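PDB 2ZBV: adenosyl-chloride synthase from Thermotoga maritima, which probably acts on S-adenosyl-L-methionine, as in the SAM hydrolase and SAM-dependent halogenase family, and binds adenosine where two subunits meet. Local coordinates for residues Val71-Arg75 / Phe124-Gly128; Val66-Gly70 / Ala90-Gly94; Met1-Asp7 / Thr61-Val67. One frame throughout, in Å; residues are numbered along the deposited sequence.

Contact 1 (Val71-Arg75 / Phe124-Gly128). With ADN (adenosine), chain D.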
loop_
_atom_site.group_PDB
_atom_site.type_symbol
_atom_site.label_atom_id
_atom_site.label_comp_id
_atom_site.label_asym_id
_atom_site.label_seq_id
_atom_site.Cartn_x
_atom_site.Cartn_y
_atom_site.Cartn_z
ATOM N N VAL A 71 21.881 -9.113 -4.965
ATOM C CA VAL A 71 22.429 -7.956 -4.283
ATOM C C VAL A 71 23.704 -8.361 -3.530
ATOM O O VAL A 71 23.739 -9.391 -2.854
ATOM C CB VAL A 71 21.389 -7.359 -3.294
ATOM C CG1 VAL A 71 21.082 -8.368 -2.175
ATOM C CG2 VAL A 71 21.896 -6.043 -2.724
ATOM N N GLY A 72 24.760 -7.566 -3.676
ATOM C CA GLY A 72 26.000 -7.867 -2.981
ATOM C C GLY A 72 26.968 -8.797 -3.696
ATOM O O GLY A 72 28.065 -9.035 -3.198
ATOM N N THR A 73 26.576 -9.327 -4.851
ATOM C CA THR A 73 27.445 -10.225 -5.612
ATOM C C THR A 73 28.153 -9.432 -6.714
ATOM O O THR A 73 28.110 -8.206 -6.721
ATOM C CB THR A 73 26.642 -11.381 -6.254
ATOM O OG1 THR A 73 25.745 -10.855 -7.236
ATOM C CG2 THR A 73 25.838 -12.131 -5.193
ATOM N N SER A 74 28.793 -10.126 -7.649
ATOM C CA SER A 74 29.513 -9.453 -8.725
ATOM C C SER A 74 28.590 -8.902 -9.808
ATOM O O SER A 74 29.051 -8.298 -10.775
ATOM C CB SER A 74 30.526 -10.408 -9.359
ATOM O OG SER A 74 29.867 -11.494 -9.992
ATOM N N ARG A 75 27.289 -9.113 -9.652
ATOM C CA ARG A 75 26.340 -8.615 -10.637
ATOM C C ARG A 75 26.486 -7.095 -10.694
ATOM O O ARG A 75 26.633 -6.429 -9.662
ATOM C CB ARG A 75 24.911 -9.019 -10.249
ATOM C CG ARG A 75 24.350 -8.300 -9.025
ATOM C CD ARG A 75 23.451 -7.133 -9.425
ATOM N NE ARG A 75 22.923 -6.419 -8.263
ATOM C CZ ARG A 75 23.604 -5.514 -7.562
ATOM N NH1 ARG A 75 24.850 -5.199 -7.908
ATOM N NH2 ARG A 75 23.045 -4.934 -6.504
ATOM N N PHE A 124 25.761 -4.699 2.452
ATOM C CA PHE A 124 25.959 -5.772 1.488
ATOM C C PHE A 124 24.669 -6.232 0.832
ATOM O O PHE A 124 24.686 -6.686 -0.307
ATOM C CB PHE A 124 26.604 -6.995 2.151
ATOM C CG PHE A 124 27.918 -6.710 2.810
ATOM C CD1 PHE A 124 28.952 -6.107 2.100
ATOM C CD2 PHE A 124 28.128 -7.057 4.141
ATOM C CE1 PHE A 124 30.180 -5.854 2.710
ATOM C CE2 PHE A 124 29.352 -6.810 4.764
ATOM C CZ PHE A 124 30.381 -6.208 4.049
ATOM N N THR A 125 23.552 -6.114 1.540
ATOM C CA THR A 125 22.295 -6.607 0.998
ATOM C C THR A 125 21.151 -5.615 0.766
ATOM O O THR A 125 20.009 -6.031 0.582
ATOM C CB THR A 125 21.773 -7.774 1.872
ATOM O OG1 THR A 125 21.567 -7.318 3.213
ATOM C CG2 THR A 125 22.796 -8.916 1.896
ATOM N N PHE A 126 21.441 -4.317 0.770
ATOM C CA PHE A 126 20.393 -3.322 0.526
ATOM C C PHE A 126 20.896 -2.192 -0.376
ATOM O O PHE A 126 20.834 -1.017 -0.014
ATOM C CB PHE A 126 19.871 -2.749 1.851
ATOM C CG PHE A 126 18.523 -2.059 1.739
ATOM C CD1 PHE A 126 17.755 -2.162 0.580
ATOM C CD2 PHE A 126 18.018 -1.326 2.806
ATOM C CE1 PHE A 126 16.497 -1.541 0.487
ATOM C CE2 PHE A 126 16.765 -0.701 2.729
ATOM C CZ PHE A 126 16.005 -0.812 1.563
ATOM N N HIS A 127 21.400 -2.556 -1.551
ATOM C CA HIS A 127 21.892 -1.568 -2.502
ATOM C C HIS A 127 20.727 -0.683 -2.949
ATOM O O HIS A 127 20.927 0.447 -3.391
ATOM C CB HIS A 127 22.537 -2.260 -3.705
ATOM C CG HIS A 127 23.874 -2.872 -3.411
ATOM N ND1 HIS A 127 24.426 -2.887 -2.148
ATOM C CD2 HIS A 127 24.763 -3.502 -4.216
ATOM C CE1 HIS A 127 25.598 -3.499 -2.186
ATOM N NE2 HIS A 127 25.825 -3.883 -3.429
ATOM N N GLY A 128 19.505 -1.197 -2.819
ATOM C CA GLY A 128 18.341 -0.413 -3.189
ATOM C C GLY A 128 18.325 0.926 -2.464
ATOM O O GLY A 128 17.959 1.951 -3.042
HETATM O "O5'" ADN D . 18.426 -5.358 -1.490
HETATM C "C5'" ADN D . 17.048 -5.594 -1.801
HETATM C "C4'" ADN D . 16.909 -6.942 -2.504
HETATM O "O4'" ADN D . 17.337 -8.051 -1.658
HETATM C "C3'" ADN D . 15.451 -7.265 -2.907
HETATM O "O3'" ADN D . 15.169 -6.783 -4.219
HETATM C "C2'" ADN D . 15.389 -8.803 -2.781
HETATM O "O2'" ADN D . 15.097 -9.424 -4.033
HETATM C "C1'" ADN D . 16.754 -9.232 -2.248
HETATM N N9 ADN D . 16.590 -10.291 -1.236
HETATM C C8 ADN D . 16.018 -10.145 0.010
HETATM N N7 ADN D . 16.026 -11.275 0.647
HETATM C C5 ADN D . 16.595 -12.221 -0.132
HETATM C C6 ADN D . 16.872 -13.609 0.016
HETATM N N6 ADN D . 16.535 -14.277 1.186
HETATM N N1 ADN D . 17.471 -14.258 -1.007
HETATM C C2 ADN D . 17.809 -13.629 -2.151
HETATM N N3 ADN D . 17.566 -12.326 -2.329
HETATM C C4 ADN D . 16.970 -11.597 -1.360
#
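V71 meets H127 by apolar packing. Its CG1 lies between the backbone N and the carbonyl carbon (chi1 65°), which leaves CG2 anti to N and over one face of the imidazole in a CH-pi contact, 4.1 Å from the ring centroid and 21° off the normal. The same methyl presses on the T125 backbone, with CG2 3.6 Å from T125 C, while CG1 turns to the ribose of the adenosine.

R75 comes to the imidazole differently. Its NH2 is 3.2 Å from H127 CD2, which sits at the edge of the guanidinium, and the two planes stand 54° apart, so the groups are not stacked; the charge is answered by a salt bridge to D68.

Backbone atoms also pack closely. G72 CA lies 3.2 Å from F124 O, and a side chain on G72 would collide with that oxygen as well as strain the local backbone.

Polar contact passes to the ligand: adenosine O5' donates to T125 O at 2.7 Å. F126 follows as N-cap of helix 127-140, and F220 of the second subunit packs on V71. The two segments thus line the O5' end of an adenosine pocket at a subunit interface.

Contact 2 (Val66-Gly70 / Ala90-Gly94). With ADN (adenosine), chain D.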
loop_
_atom_site.group_PDB
_atom_site.type_symbol
_atom_site.label_atom_id
_atom_site.label_comp_id
_atom_site.label_asym_id
_atom_site.label_seq_id
_atom_site.Cartn_x
_atom_site.Cartn_y
_atom_site.Cartn_z
ATOM N N VAL A 66 14.102 -2.220 -8.333
ATOM C CA VAL A 66 14.908 -3.078 -7.491
ATOM C C VAL A 66 14.283 -4.405 -7.062
ATOM O O VAL A 66 13.589 -4.491 -6.045
ATOM C CB VAL A 66 15.377 -2.320 -6.216
ATOM C CG1 VAL A 66 16.394 -3.161 -5.452
ATOM C CG2 VAL A 66 15.999 -0.979 -6.600
ATOM N N VAL A 67 14.536 -5.426 -7.873
ATOM C CA VAL A 67 14.137 -6.817 -7.618
ATOM C C VAL A 67 15.548 -7.342 -7.834
ATOM O O VAL A 67 15.979 -7.600 -8.963
ATOM C CB VAL A 67 13.171 -7.348 -8.680
ATOM C CG1 VAL A 67 12.801 -8.798 -8.362
ATOM C CG2 VAL A 67 11.918 -6.480 -8.709
ATOM N N ASP A 68 16.267 -7.485 -6.730
ATOM C CA ASP A 68 17.683 -7.806 -6.787
ATOM C C ASP A 68 18.169 -8.952 -5.892
ATOM O O ASP A 68 18.845 -8.725 -4.896
ATOM C CB ASP A 68 18.382 -6.478 -6.451
ATOM C CG ASP A 68 19.867 -6.503 -6.649
ATOM O OD1 ASP A 68 20.377 -7.363 -7.398
ATOM O OD2 ASP A 68 20.515 -5.613 -6.056
ATOM N N TYR A 69 17.848 -10.188 -6.261
ATOM C CA TYR A 69 18.267 -11.340 -5.454
ATOM C C TYR A 69 19.787 -11.485 -5.402
ATOM O O TYR A 69 20.325 -12.092 -4.476
ATOM C CB TYR A 69 17.646 -12.627 -6.012
ATOM C CG TYR A 69 18.033 -12.906 -7.454
ATOM C CD1 TYR A 69 19.202 -13.600 -7.765
ATOM C CD2 TYR A 69 17.245 -12.441 -8.504
ATOM C CE1 TYR A 69 19.580 -13.823 -9.093
ATOM C CE2 TYR A 69 17.610 -12.652 -9.830
ATOM C CZ TYR A 69 18.777 -13.340 -10.120
ATOM O OH TYR A 69 19.145 -13.521 -11.433
ATOM N N GLY A 70 20.480 -10.929 -6.392
ATOM C CA GLY A 70 21.933 -11.031 -6.431
ATOM C C GLY A 70 22.627 -9.852 -5.780
ATOM O O GLY A 70 23.818 -9.610 -6.003
ATOM N N ALA A 90 18.778 0.124 -12.176
ATOM C CA ALA A 90 18.511 -1.237 -11.730
ATOM C C ALA A 90 19.707 -2.185 -11.769
ATOM O O ALA A 90 20.772 -1.856 -12.299
ATOM C CB ALA A 90 17.393 -1.822 -12.580
ATOM N N PRO A 91 19.545 -3.380 -11.181
ATOM C CA PRO A 91 20.638 -4.352 -11.194
ATOM C C PRO A 91 20.665 -4.980 -12.582
ATOM O O PRO A 91 19.631 -5.065 -13.253
ATOM C CB PRO A 91 20.227 -5.349 -10.112
ATOM C CG PRO A 91 18.725 -5.309 -10.170
ATOM C CD PRO A 91 18.466 -3.820 -10.275
ATOM N N ASP A 92 21.844 -5.406 -13.016
ATOM C CA ASP A 92 21.996 -6.032 -14.326
ATOM C C ASP A 92 21.624 -7.519 -14.231
ATOM O O ASP A 92 22.473 -8.391 -14.412
ATOM C CB ASP A 92 23.450 -5.866 -14.807
ATOM C CG ASP A 92 23.697 -6.501 -16.163
ATOM O OD1 ASP A 92 22.827 -6.376 -17.054
ATOM O OD2 ASP A 92 24.767 -7.120 -16.344
ATOM N N ASN A 93 20.355 -7.804 -13.947
ATOM C CA ASN A 93 19.903 -9.190 -13.815
ATOM C C ASN A 93 18.791 -9.575 -14.784
ATOM O O ASN A 93 18.163 -10.621 -14.623
ATOM C CB ASN A 93 19.429 -9.456 -12.385
ATOM C CG ASN A 93 18.250 -8.577 -11.991
ATOM O OD1 ASN A 93 17.656 -7.900 -12.836
ATOM N ND2 ASN A 93 17.909 -8.586 -10.708
ATOM N N GLY A 94 18.535 -8.732 -15.779
ATOM C CA GLY A 94 17.498 -9.046 -16.744
ATOM C C GLY A 94 16.155 -8.371 -16.506
ATOM O O GLY A 94 15.260 -8.483 -17.342
HETATM O "O5'" ADN D . 18.426 -5.358 -1.490
HETATM C "C5'" ADN D . 17.048 -5.594 -1.801
HETATM C "C4'" ADN D . 16.909 -6.942 -2.504
HETATM O "O4'" ADN D . 17.337 -8.051 -1.658
HETATM C "C3'" ADN D . 15.451 -7.265 -2.907
HETATM O "O3'" ADN D . 15.169 -6.783 -4.219
HETATM C "C2'" ADN D . 15.389 -8.803 -2.781
HETATM O "O2'" ADN D . 15.097 -9.424 -4.033
HETATM C "C1'" ADN D . 16.754 -9.232 -2.248
HETATM N N9 ADN D . 16.590 -10.291 -1.236
HETATM C C8 ADN D . 16.018 -10.145 0.010
HETATM N N7 ADN D . 16.026 -11.275 0.647
HETATM C C5 ADN D . 16.595 -12.221 -0.132
HETATM C C6 ADN D . 16.872 -13.609 0.016
HETATM N N6 ADN D . 16.535 -14.277 1.186
HETATM N N1 ADN D . 17.471 -14.258 -1.007
HETATM C C2 ADN D . 17.809 -13.629 -2.151
HETATM N N3 ADN D . 17.566 -12.326 -2.329
HETATM C C4 ADN D . 16.970 -11.597 -1.360
HETATM O O HOH W 1 19.836 -9.371 -8.800
HETATM O O HOH W 2 17.581 -12.908 -13.439
#
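N93 reaches across to V67 with a side-chain amide whose nitrogen serves two acceptors: ND2 donates to V67 O at 2.8 Å and also to a bound water. The V67 carbonyl is met within its own plane and lies almost in the plane of the amide, although the N-H...O angle of 147° is somewhat bent. That water also accepts from G70 N and donates to D68 OD1, and it sits over the centre of the Y69 ring. The amide and ring planes are nearly parallel, 13° apart, but the two groups cross obliquely without stacking. A second water joins Y69 OH to N93 O. N93 OD1 is taken by V95 N, so both ends of the amide are fixed and its flip is settled. A leucine here would probably leave V67 O without this donor and take one of the two N-H groups from the water, loosening the tie between the two loops.

These loops leave the C-terminal ends of the neighbouring parallel strands 62-66 and 87-91, the end of an alpha/beta sheet where ligands are commonly bound.

Beside the amide, P91 packs along D68, the two side chains running in opposite directions, with P91 CB 3.4 Å from D68 OD1. CG of D68 stands anti to the backbone N (chi1 -171°), which lays the carboxylate along the proline while OD2 faces R75. On the ligand side, D68 N donates to adenosine O3' at 2.8 Å, while Y69 CA approaches N3 of the base at 3.4 Å.

Contact 3 (Met1-Asp7 / Thr61-Val67). With ADN (adenosine), chain D.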
loop_
_atom_site.group_PDB
_atom_site.type_symbol
_atom_site.label_atom_id
_atom_site.label_comp_id
_atom_site.label_asym_id
_atom_site.label_seq_id
_atom_site.Cartn_x
_atom_site.Cartn_y
_atom_site.Cartn_z
HETATM N N MSE A 1 9.690 13.008 -12.697
HETATM C CA MSE A 1 9.197 12.111 -11.617
HETATM C C MSE A 1 9.974 10.793 -11.576
HETATM O O MSE A 1 10.645 10.428 -12.538
HETATM C CB MSE A 1 7.692 11.836 -11.804
HETATM C CG MSE A 1 7.282 11.314 -13.189
HETATM SE SE MSE A 1 5.322 11.154 -13.496
HETATM C CE MSE A 1 4.929 13.016 -13.888
ATOM N N ILE A 2 9.891 10.100 -10.446
ATOM C CA ILE A 2 10.553 8.816 -10.268
ATOM C C ILE A 2 9.506 7.699 -10.139
ATOM O O ILE A 2 8.631 7.778 -9.282
ATOM C CB ILE A 2 11.440 8.829 -8.989
ATOM C CG1 ILE A 2 12.693 9.672 -9.233
ATOM C CG2 ILE A 2 11.835 7.415 -8.598
ATOM C CD1 ILE A 2 13.525 9.896 -7.972
ATOM N N GLY A 3 9.593 6.682 -11.000
ATOM C CA GLY A 3 8.671 5.550 -10.948
ATOM C C GLY A 3 9.369 4.480 -10.123
ATOM O O GLY A 3 10.449 4.035 -10.494
ATOM N N PHE A 4 8.741 4.042 -9.036
ATOM C CA PHE A 4 9.348 3.093 -8.092
ATOM C C PHE A 4 8.740 1.683 -8.161
ATOM O O PHE A 4 7.537 1.506 -7.943
ATOM C CB PHE A 4 9.178 3.709 -6.692
ATOM C CG PHE A 4 10.155 3.218 -5.642
ATOM C CD1 PHE A 4 11.194 2.341 -5.953
ATOM C CD2 PHE A 4 10.008 3.646 -4.317
ATOM C CE1 PHE A 4 12.079 1.892 -4.954
ATOM C CE2 PHE A 4 10.881 3.206 -3.307
ATOM C CZ PHE A 4 11.920 2.324 -3.633
ATOM N N LEU A 5 9.578 0.686 -8.451
ATOM C CA LEU A 5 9.135 -0.713 -8.569
ATOM C C LEU A 5 10.087 -1.674 -7.824
ATOM O O LEU A 5 11.293 -1.666 -8.070
ATOM C CB LEU A 5 9.066 -1.086 -10.056
ATOM C CG LEU A 5 8.730 -2.505 -10.538
ATOM C CD1 LEU A 5 7.402 -2.962 -9.969
ATOM C CD2 LEU A 5 8.653 -2.502 -12.071
ATOM N N THR A 6 9.545 -2.494 -6.919
ATOM C CA THR A 6 10.356 -3.453 -6.152
ATOM C C THR A 6 9.545 -4.684 -5.722
ATOM O O THR A 6 8.348 -4.785 -5.991
ATOM C CB THR A 6 10.904 -2.849 -4.827
ATOM O OG1 THR A 6 9.856 -2.837 -3.847
ATOM C CG2 THR A 6 11.424 -1.411 -5.026
ATOM N N ASP A 7 10.222 -5.601 -5.030
ATOM C CA ASP A 7 9.603 -6.808 -4.491
ATOM C C ASP A 7 9.744 -6.732 -2.967
ATOM O O ASP A 7 9.687 -7.748 -2.282
ATOM C CB ASP A 7 10.315 -8.065 -5.030
ATOM C CG ASP A 7 11.793 -8.140 -4.621
ATOM O OD1 ASP A 7 12.381 -7.088 -4.294
ATOM O OD2 ASP A 7 12.375 -9.247 -4.643
ATOM N N THR A 61 11.381 10.352 -17.457
ATOM C CA THR A 61 11.054 9.738 -16.180
ATOM C C THR A 61 12.225 8.839 -15.813
ATOM O O THR A 61 12.812 8.201 -16.682
ATOM C CB THR A 61 9.793 8.841 -16.275
ATOM O OG1 THR A 61 8.657 9.630 -16.649
ATOM C CG2 THR A 61 9.523 8.165 -14.937
ATOM N N VAL A 62 12.566 8.812 -14.529
ATOM C CA VAL A 62 13.635 7.957 -14.028
ATOM C C VAL A 62 12.958 6.828 -13.246
ATOM O O VAL A 62 12.199 7.084 -12.320
ATOM C CB VAL A 62 14.582 8.716 -13.069
ATOM C CG1 VAL A 62 15.571 7.739 -12.447
ATOM C CG2 VAL A 62 15.342 9.814 -13.828
ATOM N N PHE A 63 13.229 5.587 -13.630
ATOM C CA PHE A 63 12.637 4.437 -12.961
ATOM C C PHE A 63 13.616 3.762 -12.004
ATOM O O PHE A 63 14.737 3.423 -12.379
ATOM C CB PHE A 63 12.157 3.419 -13.999
ATOM C CG PHE A 63 10.996 3.900 -14.833
ATOM C CD1 PHE A 63 9.684 3.703 -14.406
ATOM C CD2 PHE A 63 11.216 4.552 -16.047
ATOM C CE1 PHE A 63 8.598 4.146 -15.178
ATOM C CE2 PHE A 63 10.136 5.001 -16.829
ATOM C CZ PHE A 63 8.824 4.794 -16.386
ATOM N N LEU A 64 13.186 3.583 -10.763
ATOM C CA LEU A 64 14.004 2.924 -9.747
ATOM C C LEU A 64 13.440 1.513 -9.650
ATOM O O LEU A 64 12.372 1.313 -9.085
ATOM C CB LEU A 64 13.863 3.659 -8.421
ATOM C CG LEU A 64 14.538 3.068 -7.178
ATOM C CD1 LEU A 64 16.020 2.810 -7.421
ATOM C CD2 LEU A 64 14.338 4.060 -6.042
ATOM N N VAL A 65 14.150 0.548 -10.227
ATOM C CA VAL A 65 13.675 -0.827 -10.264
ATOM C C VAL A 65 14.587 -1.753 -9.476
ATOM O O VAL A 65 15.700 -2.050 -9.904
ATOM C CB VAL A 65 13.591 -1.322 -11.723
ATOM C CG1 VAL A 65 12.873 -2.672 -11.787
ATOM C CG2 VAL A 65 12.881 -0.275 -12.574
ATOM N N VAL A 66 14.102 -2.220 -8.333
ATOM C CA VAL A 66 14.908 -3.078 -7.491
ATOM C C VAL A 66 14.283 -4.405 -7.062
ATOM O O VAL A 66 13.589 -4.491 -6.045
ATOM C CB VAL A 66 15.377 -2.320 -6.216
ATOM C CG1 VAL A 66 16.394 -3.161 -5.452
ATOM C CG2 VAL A 66 15.999 -0.979 -6.600
ATOM N N VAL A 67 14.536 -5.426 -7.873
ATOM C CA VAL A 67 14.137 -6.817 -7.618
ATOM C C VAL A 67 15.548 -7.342 -7.834
ATOM O O VAL A 67 15.979 -7.600 -8.963
ATOM C CB VAL A 67 13.171 -7.348 -8.680
ATOM C CG1 VAL A 67 12.801 -8.798 -8.362
ATOM C CG2 VAL A 67 11.918 -6.480 -8.709
HETATM O "O5'" ADN D . 18.426 -5.358 -1.490
HETATM C "C5'" ADN D . 17.048 -5.594 -1.801
HETATM C "C4'" ADN D . 16.909 -6.942 -2.504
HETATM O "O4'" ADN D . 17.337 -8.051 -1.658
HETATM C "C3'" ADN D . 15.451 -7.265 -2.907
HETATM O "O3'" ADN D . 15.169 -6.783 -4.219
HETATM C "C2'" ADN D . 15.389 -8.803 -2.781
HETATM O "O2'" ADN D . 15.097 -9.424 -4.033
HETATM C "C1'" ADN D . 16.754 -9.232 -2.248
HETATM N N9 ADN D . 16.590 -10.291 -1.236
HETATM C C8 ADN D . 16.018 -10.145 0.010
HETATM N N7 ADN D . 16.026 -11.275 0.647
HETATM C C5 ADN D . 16.595 -12.221 -0.132
HETATM C C6 ADN D . 16.872 -13.609 0.016
HETATM N N6 ADN D . 16.535 -14.277 1.186
HETATM N N1 ADN D . 17.471 -14.258 -1.007
HETATM C C2 ADN D . 17.809 -13.629 -2.151
HETATM N N3 ADN D . 17.566 -12.326 -2.329
HETATM C C4 ADN D . 16.970 -11.597 -1.360
#
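G3 O takes the shortest backbone bond of the pair, from L64 N at 2.8 Å, with F63 CA adding a CA-H...O contact at 3.3 Å. The pairing alternates onward through L5, whose N bonds to L64 O and whose O takes V66 N, so that 2-6 and 62-66 run parallel in register. G3 lacks a side chain where one would collide with the F63 ring.

On the face carrying I2, F4, L64 and V66, L64 sets CD2 over one face of the F4 ring, 3.3 Å from CE1, while L64 O lies at the ring edge, in plane. The two side chains lie alongside and point the same way, each with CG anti to the backbone N (F4 chi1 -157°). Helices 14-25 and 127-140 cover this face; helix 43-54 covers the other, touching L5 and V65.

Beyond the strands, D7 grasps the ribose diol with both carboxylate oxygens: adenosine O3' donates to OD1 and O2' to OD2, each at 2.8 Å. F41 N also bonds to OD2. Strand 31-33 flanks 2-6 on its far side, placing the topological switch point between 2-6 and 62-66; D7 sits at its C-terminal end, the usual ligand site of Rossmann-like sheets.

The three contacts all touch one adenosine and divide its ribose: contact 1 takes O5', while contacts 2 and 3 meet on O3' and contact 3 adds O2'. Contacts 1 and 2 have centres about 9 Å apart and are joined by the salt bridge from R75 NH2 to D68 OD2, 2.7 Å. Contacts 2 and 3, with centres about 12 Å apart, share V66 and V67 and pack where A90 CB comes within 3.2 Å of V65 O. Contacts 1 and 3 are farther apart, about 16 Å between centres, touching at G128 and V66. N182, V242 and L244 of the second subunit complete the polar binding.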